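PDB 6V8L: Ara h 8 allergen isoform from Arachis hypogaea, which is a plant pathogenesis-related protein of the Bet v 1 family that may bind abscisic acid and inhibit protein phosphatases. Local coordinates for residues V98-K103 / V115-H120; G2-E7 / F119-D124. All blocks are in the same frame, centred on the assembly; numbering follows the deposited sequence.

Contact 1. Residues V98-K103 / V115-H120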
loop_
_atom_site.group_PDB
_atom_site.type_symbol
_atom_site.label_atom_id
_atom_site.label_comp_id
_atom_site.label_asym_id
_atom_site.label_seq_id
_atom_site.Cartn_x
_atom_site.Cartn_y
_atom_site.Cartn_z
ATOM N N VAL A 98 8.453 0.657 6.436
ATOM C CA VAL A 98 7.185 0.024 6.782
ATOM C C VAL A 98 6.896 -1.001 5.697
ATOM O O VAL A 98 6.854 -0.614 4.532
ATOM C CB VAL A 98 6.024 1.019 6.883
ATOM C CG1 VAL A 98 4.780 0.326 7.412
ATOM C CG2 VAL A 98 6.404 2.204 7.712
ATOM N N SER A 99 6.768 -2.271 6.088
ATOM C CA SER A 99 6.545 -3.358 5.140
ATOM C C SER A 99 5.101 -3.827 5.245
ATOM O O SER A 99 4.643 -4.293 6.318
ATOM C CB SER A 99 7.488 -4.508 5.379
ATOM O OG SER A 99 8.804 -4.025 5.253
ATOM N N PHE A 100 4.418 -3.806 4.099
ATOM C CA PHE A 100 3.049 -4.215 3.968
ATOM C C PHE A 100 2.991 -5.570 3.275
ATOM O O PHE A 100 3.674 -5.756 2.281
ATOM C CB PHE A 100 2.259 -3.235 3.095
ATOM C CG PHE A 100 2.005 -1.884 3.711
ATOM C CD1 PHE A 100 3.019 -0.931 3.780
ATOM C CD2 PHE A 100 0.769 -1.582 4.225
ATOM C CE1 PHE A 100 2.786 0.312 4.344
ATOM C CE2 PHE A 100 0.539 -0.346 4.810
ATOM C CZ PHE A 100 1.557 0.581 4.870
ATOM N N LYS A 101 2.159 -6.474 3.793
ATOM C CA LYS A 101 1.809 -7.699 3.083
ATOM C C LYS A 101 0.295 -7.721 2.919
ATOM O O LYS A 101 -0.447 -7.601 3.908
ATOM C CB LYS A 101 2.298 -8.952 3.818
ATOM C CG LYS A 101 3.803 -9.003 4.095
ATOM C CD LYS A 101 4.278 -10.226 4.897
ATOM C CE LYS A 101 3.351 -11.417 4.817
ATOM N NZ LYS A 101 3.886 -12.579 5.559
ATOM N N THR A 102 -0.156 -7.823 1.662
ATOM C CA THR A 102 -1.572 -7.737 1.369
ATOM C C THR A 102 -1.961 -8.952 0.531
ATOM O O THR A 102 -1.181 -9.396 -0.334
ATOM C CB THR A 102 -1.958 -6.417 0.678
ATOM O OG1 THR A 102 -1.701 -6.496 -0.727
ATOM C CG2 THR A 102 -1.248 -5.210 1.249
ATOM N N LYS A 103 -3.154 -9.476 0.816
ATOM C CA LYS A 103 -3.672 -10.615 0.106
ATOM C C LYS A 103 -5.197 -10.523 0.042
ATOM O O LYS A 103 -5.839 -10.231 1.038
ATOM C CB LYS A 103 -3.199 -11.898 0.794
ATOM C CG LYS A 103 -3.483 -13.164 0.003
ATOM C CD LYS A 103 -3.368 -14.453 0.807
ATOM C CE LYS A 103 -4.262 -15.568 0.290
ATOM N NZ LYS A 103 -4.432 -15.536 -1.186
ATOM N N VAL A 115 -4.447 -7.423 5.417
ATOM C CA VAL A 115 -3.248 -6.650 5.413
ATOM C C VAL A 115 -2.502 -6.866 6.736
ATOM O O VAL A 115 -3.089 -6.763 7.778
ATOM C CB VAL A 115 -3.564 -5.162 5.190
ATOM C CG1 VAL A 115 -2.318 -4.306 5.233
ATOM C CG2 VAL A 115 -4.355 -4.952 3.921
ATOM N N SER A 116 -1.202 -7.157 6.625
ATOM C CA SER A 116 -0.251 -7.251 7.707
ATOM C C SER A 116 0.806 -6.155 7.509
ATOM O O SER A 116 1.382 -6.017 6.408
ATOM C CB SER A 116 0.369 -8.623 7.672
ATOM O OG SER A 116 1.160 -8.840 8.821
ATOM N N VAL A 117 1.068 -5.352 8.540
ATOM C CA VAL A 117 1.966 -4.222 8.433
ATOM C C VAL A 117 3.030 -4.340 9.521
ATOM O O VAL A 117 2.673 -4.480 10.688
ATOM C CB VAL A 117 1.222 -2.878 8.575
ATOM C CG1 VAL A 117 2.101 -1.708 8.194
ATOM C CG2 VAL A 117 -0.052 -2.828 7.760
ATOM N N THR A 118 4.305 -4.193 9.127
ATOM C CA THR A 118 5.421 -4.213 10.010
ATOM C C THR A 118 6.135 -2.862 9.915
ATOM O O THR A 118 6.743 -2.533 8.907
ATOM C CB THR A 118 6.402 -5.350 9.719
ATOM O OG1 THR A 118 5.731 -6.599 9.602
ATOM C CG2 THR A 118 7.457 -5.468 10.793
ATOM N N PHE A 119 6.088 -2.096 10.999
ATOM C CA PHE A 119 6.887 -0.906 11.154
ATOM C C PHE A 119 8.246 -1.294 11.719
ATOM O O PHE A 119 8.317 -1.973 12.774
ATOM C CB PHE A 119 6.183 0.092 12.082
ATOM C CG PHE A 119 4.875 0.611 11.556
ATOM C CD1 PHE A 119 3.720 -0.146 11.641
ATOM C CD2 PHE A 119 4.787 1.904 11.060
ATOM C CE1 PHE A 119 2.487 0.363 11.249
ATOM C CE2 PHE A 119 3.568 2.407 10.644
ATOM C CZ PHE A 119 2.421 1.633 10.703
ATOM N N HIS A 120 9.308 -0.830 11.042
ATOM C CA HIS A 120 10.646 -1.014 11.500
ATOM C C HIS A 120 11.153 0.342 11.992
ATOM O O HIS A 120 11.337 1.275 11.176
ATOM C CB HIS A 120 11.532 -1.583 10.390
ATOM C CG HIS A 120 11.141 -2.930 9.915
ATOM N ND1 HIS A 120 11.891 -4.053 10.190
ATOM C CD2 HIS A 120 10.131 -3.328 9.124
ATOM C CE1 HIS A 120 11.333 -5.113 9.623
ATOM N NE2 HIS A 120 10.262 -4.692 8.929
HETATM O O HOH W 1 4.395 -6.879 7.448
#
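Val-98 sets both its methyls against the Phe-119 ring, and one of them also against Val-117. CG1, anti to the backbone N (chi1 -173°), sits over the centre of the Phe-119 ring in a CH-pi contact, 4.0 Å from the centroid, and also presses on Val-117: the two CG1 methyls are 3.5 Å apart, tighter than a usual carbon contact. CG2 touches the same ring, 3.7 Å from Phe-119 CD2. At the next non-hydrogen-bonded pair the relation is repeated with the strands exchanged, for CG1 of Val-117 lies over a face of the Phe-100 ring, displaced toward its rim, while Val-115 CG1 is at the edge of that ring. On this face Phe-100 stacks on Tyr-83 and reaches Val-135 of helix 129-152.

Ser-99 points to the other face. Its backbone pairs with Thr-118 in both directions, and the bond from Ser-99 N to Thr-118 O is 2.8 Å long and nearly straight at 168°. A water donates to Ser-99 O and also hydrogen-bonds Thr-118 OG1 at 2.6 Å, adding a water bridge to the two direct bonds, whereas Ser-99 OG turns to Thr-84. Lys-101 and Ser-116 form the next hydrogen-bonded pair. The two strands are an antiparallel beta hairpin with a mostly apolar face toward helix 129-152, part of the curved sheet that wraps the C-terminal helix in the Bet v 1 fold.

Contact 2. Residues G2-E7 / F119-D124. With SO4 (sulfate ion), chain E.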
loop_
_atom_site.group_PDB
_atom_site.type_symbol
_atom_site.label_atom_id
_atom_site.label_comp_id
_atom_site.label_asym_id
_atom_site.label_seq_id
_atom_site.Cartn_x
_atom_site.Cartn_y
_atom_site.Cartn_z
ATOM N N GLY A 2 13.415 -1.589 16.076
ATOM C CA GLY A 2 12.351 -2.491 16.626
ATOM C C GLY A 2 11.306 -2.806 15.580
ATOM O O GLY A 2 11.190 -2.096 14.570
ATOM N N VAL A 3 10.559 -3.887 15.811
ATOM C CA VAL A 3 9.544 -4.328 14.880
ATOM C C VAL A 3 8.181 -4.299 15.559
ATOM O O VAL A 3 8.016 -4.889 16.625
ATOM C CB VAL A 3 9.850 -5.688 14.239
ATOM C CG1 VAL A 3 11.064 -5.577 13.335
ATOM C CG2 VAL A 3 10.047 -6.784 15.241
ATOM N N HIS A 4 7.266 -3.540 14.954
ATOM C CA HIS A 4 5.873 -3.381 15.440
ATOM C C HIS A 4 4.922 -3.806 14.321
ATOM O O HIS A 4 4.955 -3.187 13.253
ATOM C CB HIS A 4 5.668 -1.943 15.919
ATOM C CG HIS A 4 6.797 -1.480 16.773
ATOM N ND1 HIS A 4 6.784 -1.612 18.143
ATOM C CD2 HIS A 4 7.988 -0.936 16.456
ATOM C CE1 HIS A 4 7.910 -1.146 18.635
ATOM N NE2 HIS A 4 8.664 -0.724 17.622
ATOM N N THR A 5 4.069 -4.787 14.603
ATOM C CA THR A 5 3.176 -5.334 13.594
ATOM C C THR A 5 1.733 -5.118 13.998
ATOM O O THR A 5 1.359 -5.254 15.205
ATOM C CB THR A 5 3.414 -6.816 13.310
ATOM O OG1 THR A 5 3.058 -7.562 14.486
ATOM C CG2 THR A 5 4.850 -7.058 12.894
ATOM N N PHE A 6 0.921 -4.839 12.969
ATOM C CA PHE A 6 -0.515 -4.801 13.059
ATOM C C PHE A 6 -1.101 -5.635 11.902
ATOM O O PHE A 6 -0.439 -5.924 10.886
ATOM C CB PHE A 6 -1.032 -3.356 13.080
ATOM C CG PHE A 6 -0.343 -2.485 14.098
ATOM C CD1 PHE A 6 0.906 -1.930 13.832
ATOM C CD2 PHE A 6 -0.931 -2.219 15.325
ATOM C CE1 PHE A 6 1.547 -1.145 14.777
ATOM C CE2 PHE A 6 -0.266 -1.458 16.279
ATOM C CZ PHE A 6 0.965 -0.894 15.987
ATOM N N GLU A 7 -2.349 -6.067 12.070
ATOM C CA GLU A 7 -3.078 -6.851 11.091
ATOM C C GLU A 7 -4.482 -6.267 10.966
ATOM O O GLU A 7 -5.084 -5.927 11.968
ATOM C CB GLU A 7 -3.248 -8.295 11.572
ATOM C CG GLU A 7 -2.108 -9.207 11.222
ATOM C CD GLU A 7 -2.466 -10.655 11.401
ATOM O OE1 GLU A 7 -3.654 -10.969 11.621
ATOM O OE2 GLU A 7 -1.542 -11.462 11.341
ATOM N N PHE A 119 6.088 -2.096 10.999
ATOM C CA PHE A 119 6.887 -0.906 11.154
ATOM C C PHE A 119 8.246 -1.294 11.719
ATOM O O PHE A 119 8.317 -1.973 12.774
ATOM C CB PHE A 119 6.183 0.092 12.082
ATOM C CG PHE A 119 4.875 0.611 11.556
ATOM C CD1 PHE A 119 3.720 -0.146 11.641
ATOM C CD2 PHE A 119 4.787 1.904 11.060
ATOM C CE1 PHE A 119 2.487 0.363 11.249
ATOM C CE2 PHE A 119 3.568 2.407 10.644
ATOM C CZ PHE A 119 2.421 1.633 10.703
ATOM N N HIS A 120 9.308 -0.830 11.042
ATOM C CA HIS A 120 10.646 -1.014 11.500
ATOM C C HIS A 120 11.153 0.342 11.992
ATOM O O HIS A 120 11.337 1.275 11.176
ATOM C CB HIS A 120 11.532 -1.583 10.390
ATOM C CG HIS A 120 11.141 -2.930 9.915
ATOM N ND1 HIS A 120 11.891 -4.053 10.190
ATOM C CD2 HIS A 120 10.131 -3.328 9.124
ATOM C CE1 HIS A 120 11.333 -5.113 9.623
ATOM N NE2 HIS A 120 10.262 -4.692 8.929
ATOM N N THR A 121 11.347 0.457 13.313
ATOM C CA THR A 121 11.830 1.701 13.907
ATOM C C THR A 121 13.352 1.675 14.027
ATOM O O THR A 121 13.950 0.605 14.088
ATOM C CB THR A 121 11.208 1.947 15.270
ATOM O OG1 THR A 121 11.520 0.826 16.107
ATOM C CG2 THR A 121 9.714 2.186 15.169
ATOM N N LYS A 122 13.952 2.870 14.083
ATOM C CA LYS A 122 15.390 3.010 14.360
ATOM C C LYS A 122 15.656 2.536 15.792
ATOM O O LYS A 122 14.863 2.800 16.701
ATOM C CB LYS A 122 15.838 4.464 14.165
ATOM C CG LYS A 122 15.701 4.963 12.732
ATOM C CD LYS A 122 16.306 6.319 12.452
ATOM C CE LYS A 122 16.359 6.602 10.962
ATOM N NZ LYS A 122 16.082 8.026 10.660
ATOM N N GLY A 123 16.768 1.825 15.982
ATOM C CA GLY A 123 17.155 1.371 17.294
ATOM C C GLY A 123 16.106 0.440 17.861
ATOM O O GLY A 123 15.623 -0.417 17.165
ATOM N N ASP A 124 15.787 0.615 19.144
ATOM C CA ASP A 124 14.814 -0.221 19.861
ATOM C C ASP A 124 13.572 0.627 20.201
ATOM O O ASP A 124 12.845 0.292 21.144
ATOM C CB ASP A 124 15.423 -0.814 21.140
ATOM C CG ASP A 124 16.613 -1.735 20.902
ATOM O OD1 ASP A 124 16.721 -2.276 19.775
ATOM O OD2 ASP A 124 17.449 -1.886 21.832
HETATM S S SO4 E . 17.607 3.449 20.933
HETATM O O1 SO4 E . 17.617 4.344 22.110
HETATM O O2 SO4 E . 17.038 2.147 21.351
HETATM O O3 SO4 E . 16.761 4.020 19.861
HETATM O O4 SO4 E . 19.001 3.276 20.448
#
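Gly-2 brings its backbone N, the first modelled in the chain, into a cluster of three acceptors at the end of strand 110-121. It donates to Gly-123 O at 2.7 Å, to Thr-121 O at 3.0 Å from above the carbonyl plane, and to Thr-121 OG1 at 3.1 Å. The hydroxyl is turned to it by a chi1 of 58°, which sets OG1 between the backbone N and carbonyl carbon of Thr-121. The peptide N of Thr-121 returns a bond to Gly-2 O, and His-4 and Phe-119 follow as a hydrogen-bonded pair.

The close-packed side holds His-4, Phe-6, Phe-119 and Thr-121. The His-4 ring brings CD2 to 3.8 Å from Thr-121 CG2 and has Thr-121 OG1 at its edge, in plane; both His-4 NE2 and Thr-121 OG1 hydrogen-bond to Ala-125 O. Beyond it, the rings of Phe-6 and Phe-119 are almost perpendicular, planes at 89°, with Phe-6 CD1 3.8 Å from Phe-119 CE1. Phe-6 also stacks on His-132.

The reverse face is sparser: Val-3 CG1 rests 3.6 Å from His-120 ND1, and both side chains point the same way. At the exposed turn, Asp-124 N donates to O2 of a sulfate ion, probably from the crystallisation liquor, 3.0 Å away. The chemistry thus implies a chain start secured mainly by polar bonds: three acceptors share one nitrogen, and if it is a charged terminal amine, their carbonyl and hydroxyl dipoles would probably stabilise that charge.

In the fold
Both contacts are built on strand 110-121, which lies between strand 95-107 on one flank and strand 3-12 on the other. Contact 1 is a local hairpin, its segments 12 residues apart in sequence, whereas contact 2 spans 112 residues and brings the N-terminal strand to the sheet. Their centres are about 10 Å apart and lie about 8 Å and 17 Å from the centre of the chain. Phe-119 and His-120 belong to both, and a probable hydrogen bond from Val-117 N to Phe-6 O, 2.8 Å, carries the pairing onward. The sulfate lies at the exposed turn of contact 2, probably a crystallisation additive, and gives no evidence of a functional site.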